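Local coordinates for giardin subunit alpha-1 (Giardia intestinalis, PDB 4EVF), which binds calcium and, in a calcium-dependent way, phosphatidylserine-containing membranes as an annexin, and is involved in attachment of the parasite to the intestinal mucosa, at residues 77-82 with 108-113; 92-97 with 248-253; 184-189 with 223-228. All blocks are in the same frame, centred on the assembly; numbering follows the deposited sequence.

The three contacts belong to one all-helical annexin chain. Contact 1 packs helix 74-87 against helix 104-118 inside the second predicted repeat. Contact 2 sets helix 92-100, which lies between those two in sequence, against helix 245-255 of the fourth repeat. Their segments therefore alternate along the chain; their centres are about 13 Å apart and they touch, with His81 against Arg249 and Arg250. Contact 3 joins helix 183-196 to the junction of helices 211-225 and 227-240, where repeats three and four meet. It is nested in the loop that contact 2 closes, about 20 Å from it between centres, and touches neither neighbour. They thus pack repeat two, tie it to repeat four and join three to four.

Contact 1 (77-82 with 108-113); sequences VRAQHI and HETVAA
Arg78 lays the aliphatic part of its side chain across Thr110 at about a right angle, so that CB, CG and CD all border the threonine. The closest approach is 3.3 Å, from Arg78 CD to Thr110 OG1, and the same hydroxyl lies at the edge of the guanidinium, in its plane. With CG anti to the backbone N (chi1 -171°) and a bend at chi3, the chain passes Thr110 and carries its charged end onward: NH2 is hydrogen-bonded to the carbonyl of Thr98, while Thr110 OG1 is hydrogen-bonded to the carbonyl of Asp106. Both polar groups of this buried pair thus have partners elsewhere, and what they share is a van der Waals contact.

At Ala79 the backbones come nearest, its CA lying 5.5 Å from Thr110 CA. The methyl CG2 of Thr110 points into this gap, 3.7 Å from Ala79 N, and Ala79 CB also meets Ala113 CB at 4.2 Å, one turn further along helix 104-118. Ile82 ends the row, placing CD1 4.1 Å from Thr110 CG2; this methyl is thus bordered by Arg78, Ala79 and Ile82.

With small side chains at the crossing, the axes pass 8.5 Å apart at -67°. This is a close, steeply crossed helix pair within the predicted second repeat of the annexin fold.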
loop_
_atom_site.group_PDB
_atom_site.type_symbol
_atom_site.label_atom_id
_atom_site.label_comp_id
_atom_site.label_asym_id
_atom_site.label_seq_id
_atom_site.Cartn_x
_atom_site.Cartn_y
_atom_site.Cartn_z
ATOM N N VAL A 77 -3.004 3.865 -11.776
ATOM C CA VAL A 77 -1.699 3.460 -11.259
ATOM C C VAL A 77 -1.797 2.083 -10.602
ATOM O O VAL A 77 -1.111 1.144 -11.012
ATOM C CB VAL A 77 -1.143 4.491 -10.256
ATOM C CG1 VAL A 77 0.118 3.949 -9.564
ATOM C CG2 VAL A 77 -0.848 5.819 -10.951
ATOM N N ARG A 78 -2.661 1.964 -9.596
ATOM C CA ARG A 78 -2.850 0.692 -8.900
ATOM C C ARG A 78 -3.247 -0.445 -9.843
ATOM O O ARG A 78 -2.701 -1.555 -9.761
ATOM C CB ARG A 78 -3.844 0.829 -7.741
ATOM C CG ARG A 78 -3.919 -0.400 -6.830
ATOM C CD ARG A 78 -4.967 -0.259 -5.713
ATOM N NE ARG A 78 -4.669 0.792 -4.733
ATOM C CZ ARG A 78 -3.842 0.636 -3.699
ATOM N NH1 ARG A 78 -3.634 1.632 -2.844
ATOM N NH2 ARG A 78 -3.210 -0.518 -3.526
ATOM N N ALA A 79 -4.187 -0.181 -10.748
ATOM C CA ALA A 79 -4.619 -1.192 -11.707
ATOM C C ALA A 79 -3.459 -1.715 -12.557
ATOM O O ALA A 79 -3.365 -2.918 -12.811
ATOM C CB ALA A 79 -5.713 -0.639 -12.611
ATOM N N GLN A 80 -2.594 -0.810 -13.009
ATOM C CA GLN A 80 -1.457 -1.190 -13.855
ATOM C C GLN A 80 -0.420 -1.997 -13.057
ATOM O O GLN A 80 0.169 -2.959 -13.572
ATOM C CB GLN A 80 -0.807 0.047 -14.491
ATOM C CG GLN A 80 0.412 -0.262 -15.361
ATOM C CD GLN A 80 0.058 -1.016 -16.622
ATOM O OE1 GLN A 80 0.568 -2.116 -16.876
ATOM N NE2 GLN A 80 -0.812 -0.429 -17.430
ATOM N N HIS A 81 -0.200 -1.605 -11.804
ATOM C CA HIS A 81 0.657 -2.378 -10.895
ATOM C C HIS A 81 0.148 -3.813 -10.760
ATOM O O HIS A 81 0.927 -4.771 -10.782
ATOM C CB HIS A 81 0.699 -1.739 -9.513
ATOM C CG HIS A 81 1.558 -0.518 -9.426
ATOM N ND1 HIS A 81 2.717 -0.360 -10.159
ATOM C CD2 HIS A 81 1.433 0.601 -8.674
ATOM C CE1 HIS A 81 3.264 0.808 -9.866
ATOM N NE2 HIS A 81 2.501 1.411 -8.970
ATOM N N ILE A 82 -1.165 -3.955 -10.613
ATOM C CA ILE A 82 -1.792 -5.272 -10.493
ATOM C C ILE A 82 -1.665 -6.101 -11.782
ATOM O O ILE A 82 -1.412 -7.307 -11.738
ATOM C CB ILE A 82 -3.272 -5.136 -10.081
ATOM C CG1 ILE A 82 -3.371 -4.567 -8.661
ATOM C CG2 ILE A 82 -3.994 -6.468 -10.209
ATOM C CD1 ILE A 82 -4.800 -4.353 -8.178
ATOM N N HIS A 108 -12.357 -0.186 -5.056
ATOM C CA HIS A 108 -13.526 -0.125 -5.912
ATOM C C HIS A 108 -13.247 0.637 -7.205
ATOM O O HIS A 108 -13.647 0.193 -8.288
ATOM C CB HIS A 108 -14.689 0.501 -5.144
ATOM C CG HIS A 108 -15.986 0.492 -5.889
ATOM N ND1 HIS A 108 -16.471 1.599 -6.554
ATOM C CD2 HIS A 108 -16.909 -0.484 -6.058
ATOM C CE1 HIS A 108 -17.635 1.304 -7.104
ATOM N NE2 HIS A 108 -17.923 0.047 -6.818
ATOM N N GLU A 109 -12.562 1.777 -7.100
ATOM C CA GLU A 109 -12.265 2.597 -8.285
ATOM C C GLU A 109 -11.195 1.929 -9.145
ATOM O O GLU A 109 -11.190 2.063 -10.370
ATOM C CB GLU A 109 -11.822 4.007 -7.893
ATOM C CG GLU A 109 -12.936 4.866 -7.299
ATOM C CD GLU A 109 -13.935 5.324 -8.350
ATOM O OE1 GLU A 109 -13.732 6.424 -8.915
ATOM O OE2 GLU A 109 -14.917 4.588 -8.615
ATOM N N THR A 110 -10.285 1.222 -8.479
ATOM C CA THR A 110 -9.241 0.462 -9.150
ATOM C C THR A 110 -9.844 -0.642 -10.016
ATOM O O THR A 110 -9.408 -0.870 -11.141
ATOM C CB THR A 110 -8.239 -0.134 -8.115
ATOM O OG1 THR A 110 -7.516 0.936 -7.491
ATOM C CG2 THR A 110 -7.232 -1.080 -8.786
ATOM N N VAL A 111 -10.848 -1.327 -9.486
ATOM C CA VAL A 111 -11.513 -2.387 -10.236
ATOM C C VAL A 111 -12.138 -1.795 -11.489
ATOM O O VAL A 111 -12.058 -2.389 -12.557
ATOM C CB VAL A 111 -12.593 -3.101 -9.396
ATOM C CG1 VAL A 111 -13.497 -3.967 -10.295
ATOM C CG2 VAL A 111 -11.945 -3.935 -8.285
ATOM N N ALA A 112 -12.747 -0.621 -11.354
ATOM C CA ALA A 112 -13.344 0.059 -12.500
ATOM C C ALA A 112 -12.265 0.495 -13.493
ATOM O O ALA A 112 -12.435 0.377 -14.707
ATOM C CB ALA A 112 -14.206 1.246 -12.051
ATOM N N ALA A 113 -11.130 0.963 -12.982
ATOM C CA ALA A 113 -10.057 1.386 -13.864
ATOM C C ALA A 113 -9.525 0.194 -14.652
ATOM O O ALA A 113 -9.202 0.310 -15.832
ATOM C CB ALA A 113 -8.949 2.059 -13.078
#

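Contact 2 (92-97 with 248-253)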
loop_
_atom_site.group_PDB
_atom_site.type_symbol
_atom_site.label_atom_id
_atom_site.label_comp_id
_atom_site.label_asym_id
_atom_site.label_seq_id
_atom_site.Cartn_x
_atom_site.Cartn_y
_atom_site.Cartn_z
ATOM N N HIS A 92 4.271 -11.744 -5.572
ATOM C CA HIS A 92 3.575 -11.741 -4.282
ATOM C C HIS A 92 3.829 -10.466 -3.474
ATOM O O HIS A 92 2.936 -9.972 -2.786
ATOM C CB HIS A 92 3.933 -12.980 -3.448
ATOM C CG HIS A 92 3.512 -14.274 -4.075
ATOM N ND1 HIS A 92 3.639 -15.488 -3.436
ATOM C CD2 HIS A 92 2.958 -14.541 -5.282
ATOM C CE1 HIS A 92 3.192 -16.449 -4.224
ATOM N NE2 HIS A 92 2.775 -15.903 -5.352
ATOM N N MET A 93 5.051 -9.941 -3.537
ATOM C CA MET A 93 5.337 -8.707 -2.832
ATOM C C MET A 93 4.432 -7.597 -3.348
ATOM O O MET A 93 3.844 -6.857 -2.562
ATOM C CB MET A 93 6.812 -8.317 -2.954
ATOM C CG MET A 93 7.722 -9.171 -2.064
ATOM S SD MET A 93 9.459 -8.706 -2.226
ATOM C CE MET A 93 9.771 -9.201 -3.917
ATOM N N ALA A 94 4.308 -7.510 -4.667
ATOM C CA ALA A 94 3.447 -6.508 -5.291
ATOM C C ALA A 94 1.985 -6.726 -4.887
ATOM O O ALA A 94 1.240 -5.757 -4.672
ATOM C CB ALA A 94 3.588 -6.555 -6.794
ATOM N N PHE A 95 1.578 -7.991 -4.794
ATOM C CA PHE A 95 0.231 -8.329 -4.312
ATOM C C PHE A 95 -0.049 -7.641 -2.974
ATOM O O PHE A 95 -1.111 -7.029 -2.795
ATOM C CB PHE A 95 0.046 -9.850 -4.138
ATOM C CG PHE A 95 -0.078 -10.621 -5.434
ATOM C CD1 PHE A 95 -0.212 -9.970 -6.648
ATOM C CD2 PHE A 95 -0.061 -12.018 -5.425
ATOM C CE1 PHE A 95 -0.325 -10.688 -7.841
ATOM C CE2 PHE A 95 -0.182 -12.742 -6.605
ATOM C CZ PHE A 95 -0.313 -12.074 -7.818
ATOM N N PHE A 96 0.886 -7.764 -2.026
ATOM C CA PHE A 96 0.709 -7.143 -0.713
ATOM C C PHE A 96 0.511 -5.636 -0.850
ATOM O O PHE A 96 -0.378 -5.048 -0.205
ATOM C CB PHE A 96 1.902 -7.429 0.230
ATOM C CG PHE A 96 2.200 -8.890 0.416
ATOM C CD1 PHE A 96 1.183 -9.833 0.381
ATOM C CD2 PHE A 96 3.508 -9.323 0.600
ATOM C CE1 PHE A 96 1.464 -11.186 0.540
ATOM C CE2 PHE A 96 3.796 -10.672 0.755
ATOM C CZ PHE A 96 2.773 -11.604 0.727
ATOM N N ASP A 97 1.348 -5.018 -1.684
ATOM C CA ASP A 97 1.332 -3.569 -1.871
ATOM C C ASP A 97 0.031 -3.065 -2.497
ATOM O O ASP A 97 -0.427 -1.987 -2.164
ATOM C CB ASP A 97 2.518 -3.106 -2.729
ATOM C CG ASP A 97 3.860 -3.550 -2.163
ATOM O OD1 ASP A 97 3.894 -3.995 -0.991
ATOM O OD2 ASP A 97 4.871 -3.449 -2.893
ATOM N N MET A 248 8.961 0.623 -3.051
ATOM C CA MET A 248 8.838 1.983 -2.554
ATOM C C MET A 248 8.047 2.830 -3.539
ATOM O O MET A 248 7.275 3.700 -3.130
ATOM C CB MET A 248 10.200 2.605 -2.226
ATOM C CG MET A 248 10.771 2.118 -0.887
ATOM S SD MET A 248 9.614 2.205 0.502
ATOM C CE MET A 248 9.631 3.979 0.799
ATOM N N ARG A 249 8.209 2.546 -4.823
ATOM C CA ARG A 249 7.490 3.293 -5.851
ATOM C C ARG A 249 6.002 2.941 -5.840
ATOM O O ARG A 249 5.142 3.819 -5.966
ATOM C CB ARG A 249 8.080 3.037 -7.239
ATOM C CG ARG A 249 7.268 3.703 -8.338
ATOM C CD ARG A 249 7.130 2.810 -9.561
ATOM N NE ARG A 249 6.008 3.222 -10.409
ATOM C CZ ARG A 249 5.762 2.722 -11.614
ATOM N NH1 ARG A 249 6.568 1.807 -12.125
ATOM N NH2 ARG A 249 4.718 3.149 -12.315
ATOM N N ARG A 250 5.700 1.654 -5.692
ATOM C CA ARG A 250 4.310 1.237 -5.593
ATOM C C ARG A 250 3.620 1.925 -4.420
ATOM O O ARG A 250 2.678 2.679 -4.626
ATOM C CB ARG A 250 4.179 -0.286 -5.504
ATOM C CG ARG A 250 4.557 -0.995 -6.813
ATOM C CD ARG A 250 4.197 -2.476 -6.763
ATOM N NE ARG A 250 4.904 -3.181 -5.692
ATOM C CZ ARG A 250 6.015 -3.897 -5.868
ATOM N NH1 ARG A 250 6.550 -4.016 -7.076
ATOM N NH2 ARG A 250 6.582 -4.510 -4.832
ATOM N N ILE A 251 4.101 1.705 -3.201
ATOM C CA ILE A 251 3.373 2.200 -2.033
ATOM C C ILE A 251 3.444 3.718 -1.851
ATOM O O ILE A 251 2.480 4.341 -1.392
ATOM C CB ILE A 251 3.761 1.459 -0.720
ATOM C CG1 ILE A 251 5.097 1.943 -0.161
ATOM C CG2 ILE A 251 3.802 -0.055 -0.932
ATOM C CD1 ILE A 251 5.586 1.074 1.000
ATOM N N THR A 252 4.567 4.327 -2.225
ATOM C CA THR A 252 4.666 5.784 -2.132
ATOM C C THR A 252 3.775 6.460 -3.183
ATOM O O THR A 252 3.040 7.396 -2.870
ATOM C CB THR A 252 6.118 6.275 -2.246
ATOM O OG1 THR A 252 6.952 5.486 -1.386
ATOM C CG2 THR A 252 6.227 7.733 -1.838
ATOM N N GLY A 253 3.820 5.955 -4.413
ATOM C CA GLY A 253 3.051 6.506 -5.518
ATOM C C GLY A 253 1.542 6.418 -5.339
ATOM O O GLY A 253 0.808 7.319 -5.758
#
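Segments 92-97 and 248-253 run almost parallel, their axes 10.0 Å apart and 10° from alignment, with Asp97 and Ile251 closest in backbone register. They bring predicted repeats two and four of the annexin fold together near the centre of the molecule, and a buried salt bridge bears the contact. Arg250 reaches over from helix 245-255, its chain bent at chi3, which turns the guanidinium against helix 92-100. There NE and NH2 both donate to one carboxylate oxygen, Asp97 OD2, each over 2.8 Å and along clearly bent paths; the modelled position of Asp97 OD2 is less sure, and with it the exact lengths of both bonds. The other oxygen, OD1, is in a salt bridge with Arg247, so two arginines face this one acid and would probably favour its ionised form. Carboxylate and guanidinium are turned only 26° from coplanar. Over one face of the guanidinium sits Ala94, its CA offset toward the rim and its CB 3.7 Å from Arg250 CZ. Beside the charged pair, the methyl branch of Ile251 packs obliquely against the aspartate, with CG2 3.7 Å from Asp97 CG.

Contact 3 (184-189 with 223-228); sequences AEYRPI and ALLGMH
Helix segment 184-189 lies beside the point where helix 211-225 ends and helix 227-240 begins, the backbones coming nearest at Arg187 and Leu225, with CA atoms 5.8 Å apart, and at Tyr186 and Leu224. Tyr186 carries the apolar half of the contact. A first torsion of -176° swings its ring away from the backbone nitrogen and out toward the end of helix 211-225, where the two leucines receive it differently. Leu224 crosses the ring at about a right angle and puts CB over one face in a CH-pi contact, 3.8 Å from the Tyr186 ring centroid and a little off the normal. Leu224 CD1 follows over the same face, 3.8 Å from Tyr186 CD1, so the leucine lies along one side of the ring. Leu225 instead comes to the ring edge, with CD2 3.7 Å from Tyr186 CD2. The phenol OH is hydrogen-bonded to His221 ND1, one turn back along helix 211-225, and so both the face and the far end of the ring are held by the same helix.

Arg187 makes the polar half. Its chain runs extended from CG to NE, and NE donates to Leu225 O over 2.9 Å at 163°. This nearly straight bond enters from well above the carbonyl plane, 57° out of it, although the oxygen itself lies close to the plane of the guanidinium. Leu224 O lies over one face of that group.

The carbonyl of Leu225 comes just before Gly226, whose positive phi ends one helix and whose position is the N-cap of the next. Arg187 thus hydrogen-bonds to the last helical carbonyl before the turn that leads from predicted repeat three into repeat four of the annexin fold.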
loop_
_atom_site.group_PDB
_atom_site.type_symbol
_atom_site.label_atom_id
_atom_site.label_comp_id
_atom_site.label_asym_id
_atom_site.label_seq_id
_atom_site.Cartn_x
_atom_site.Cartn_y
_atom_site.Cartn_z
ATOM N N ALA A 184 -12.235 -1.651 12.905
ATOM C CA ALA A 184 -12.558 -1.027 14.179
ATOM C C ALA A 184 -12.691 -2.069 15.285
ATOM O O ALA A 184 -12.400 -1.782 16.435
ATOM C CB ALA A 184 -13.827 -0.191 14.062
ATOM N N GLU A 185 -13.130 -3.274 14.922
ATOM C CA GLU A 185 -13.311 -4.360 15.885
ATOM C C GLU A 185 -12.018 -5.121 16.083
ATOM O O GLU A 185 -11.739 -5.641 17.167
ATOM C CB GLU A 185 -14.401 -5.322 15.398
ATOM C CG GLU A 185 -15.722 -4.633 15.078
ATOM C CD GLU A 185 -16.891 -5.593 14.973
ATOM O OE1 GLU A 185 -16.661 -6.815 14.780
ATOM O OE2 GLU A 185 -18.048 -5.126 15.095
ATOM N N TYR A 186 -11.217 -5.190 15.032
ATOM C CA TYR A 186 -9.990 -5.985 15.103
ATOM C C TYR A 186 -9.067 -5.530 16.228
ATOM O O TYR A 186 -8.569 -6.351 17.002
ATOM C CB TYR A 186 -9.252 -5.957 13.771
ATOM C CG TYR A 186 -8.019 -6.841 13.756
ATOM C CD1 TYR A 186 -8.135 -8.213 13.560
ATOM C CD2 TYR A 186 -6.746 -6.304 13.935
ATOM C CE1 TYR A 186 -7.010 -9.031 13.532
ATOM C CE2 TYR A 186 -5.611 -7.120 13.907
ATOM C CZ TYR A 186 -5.754 -8.482 13.708
ATOM O OH TYR A 186 -4.645 -9.315 13.680
ATOM N N ARG A 187 -8.861 -4.220 16.328
ATOM C CA ARG A 187 -7.930 -3.648 17.302
ATOM C C ARG A 187 -8.218 -4.087 18.744
ATOM O O ARG A 187 -7.309 -4.547 19.451
ATOM C CB ARG A 187 -7.905 -2.119 17.164
ATOM C CG ARG A 187 -7.999 -1.673 15.695
ATOM C CD ARG A 187 -7.816 -0.173 15.470
ATOM N NE ARG A 187 -7.486 0.095 14.065
ATOM C CZ ARG A 187 -8.325 0.603 13.163
ATOM N NH1 ARG A 187 -9.570 0.941 13.505
ATOM N NH2 ARG A 187 -7.911 0.792 11.912
ATOM N N PRO A 188 -9.481 -3.949 19.197
ATOM C CA PRO A 188 -9.809 -4.442 20.546
ATOM C C PRO A 188 -9.625 -5.960 20.679
ATOM O O PRO A 188 -9.217 -6.441 21.734
ATOM C CB PRO A 188 -11.291 -4.068 20.716
ATOM C CG PRO A 188 -11.782 -3.687 19.322
ATOM C CD PRO A 188 -10.586 -3.188 18.585
ATOM N N ILE A 189 -9.940 -6.700 19.623
ATOM C CA ILE A 189 -9.726 -8.146 19.616
ATOM C C ILE A 189 -8.241 -8.510 19.773
ATOM O O ILE A 189 -7.891 -9.423 20.528
ATOM C CB ILE A 189 -10.314 -8.780 18.349
ATOM C CG1 ILE A 189 -11.841 -8.636 18.386
ATOM C CG2 ILE A 189 -9.904 -10.275 18.240
ATOM C CD1 ILE A 189 -12.547 -9.069 17.151
ATOM N N ALA A 223 -2.711 -4.333 8.373
ATOM C CA ALA A 223 -3.696 -3.547 7.628
ATOM C C ALA A 223 -4.887 -3.255 8.521
ATOM O O ALA A 223 -5.336 -2.114 8.607
ATOM C CB ALA A 223 -4.155 -4.290 6.384
ATOM N N LEU A 224 -5.386 -4.295 9.189
ATOM C CA LEU A 224 -6.537 -4.156 10.083
ATOM C C LEU A 224 -6.235 -3.246 11.270
ATOM O O LEU A 224 -7.120 -2.533 11.743
ATOM C CB LEU A 224 -7.032 -5.537 10.543
ATOM C CG LEU A 224 -7.557 -6.405 9.400
ATOM C CD1 LEU A 224 -7.748 -7.853 9.837
ATOM C CD2 LEU A 224 -8.865 -5.808 8.813
ATOM N N LEU A 225 -4.983 -3.252 11.738
ATOM C CA LEU A 225 -4.560 -2.341 12.810
ATOM C C LEU A 225 -4.488 -0.896 12.331
ATOM O O LEU A 225 -4.706 0.040 13.096
ATOM C CB LEU A 225 -3.205 -2.747 13.386
ATOM C CG LEU A 225 -3.182 -4.009 14.245
ATOM C CD1 LEU A 225 -1.795 -4.209 14.845
ATOM C CD2 LEU A 225 -4.241 -3.905 15.338
ATOM N N GLY A 226 -4.159 -0.722 11.061
ATOM C CA GLY A 226 -4.090 0.599 10.481
ATOM C C GLY A 226 -3.194 0.589 9.267
ATOM O O GLY A 226 -2.094 0.023 9.294
ATOM N N MET A 227 -3.669 1.215 8.199
ATOM C CA MET A 227 -2.923 1.284 6.954
ATOM C C MET A 227 -1.513 1.868 7.135
ATOM O O MET A 227 -0.581 1.456 6.441
ATOM C CB MET A 227 -3.711 2.082 5.916
ATOM C CG MET A 227 -4.917 1.343 5.360
ATOM S SD MET A 227 -4.450 -0.102 4.379
ATOM C CE MET A 227 -5.918 -1.109 4.560
ATOM N N HIS A 228 -1.359 2.822 8.054
ATOM C CA HIS A 228 -0.045 3.428 8.318
ATOM C C HIS A 228 0.906 2.451 9.002
ATOM O O HIS A 228 2.126 2.566 8.871
ATOM C CB HIS A 228 -0.169 4.708 9.165
ATOM C CG HIS A 228 -0.580 4.464 10.586
ATOM N ND1 HIS A 228 -1.852 4.056 10.936
ATOM C CD2 HIS A 228 0.106 4.591 11.747
ATOM C CE1 HIS A 228 -1.925 3.929 12.250
ATOM N NE2 HIS A 228 -0.753 4.252 12.766
#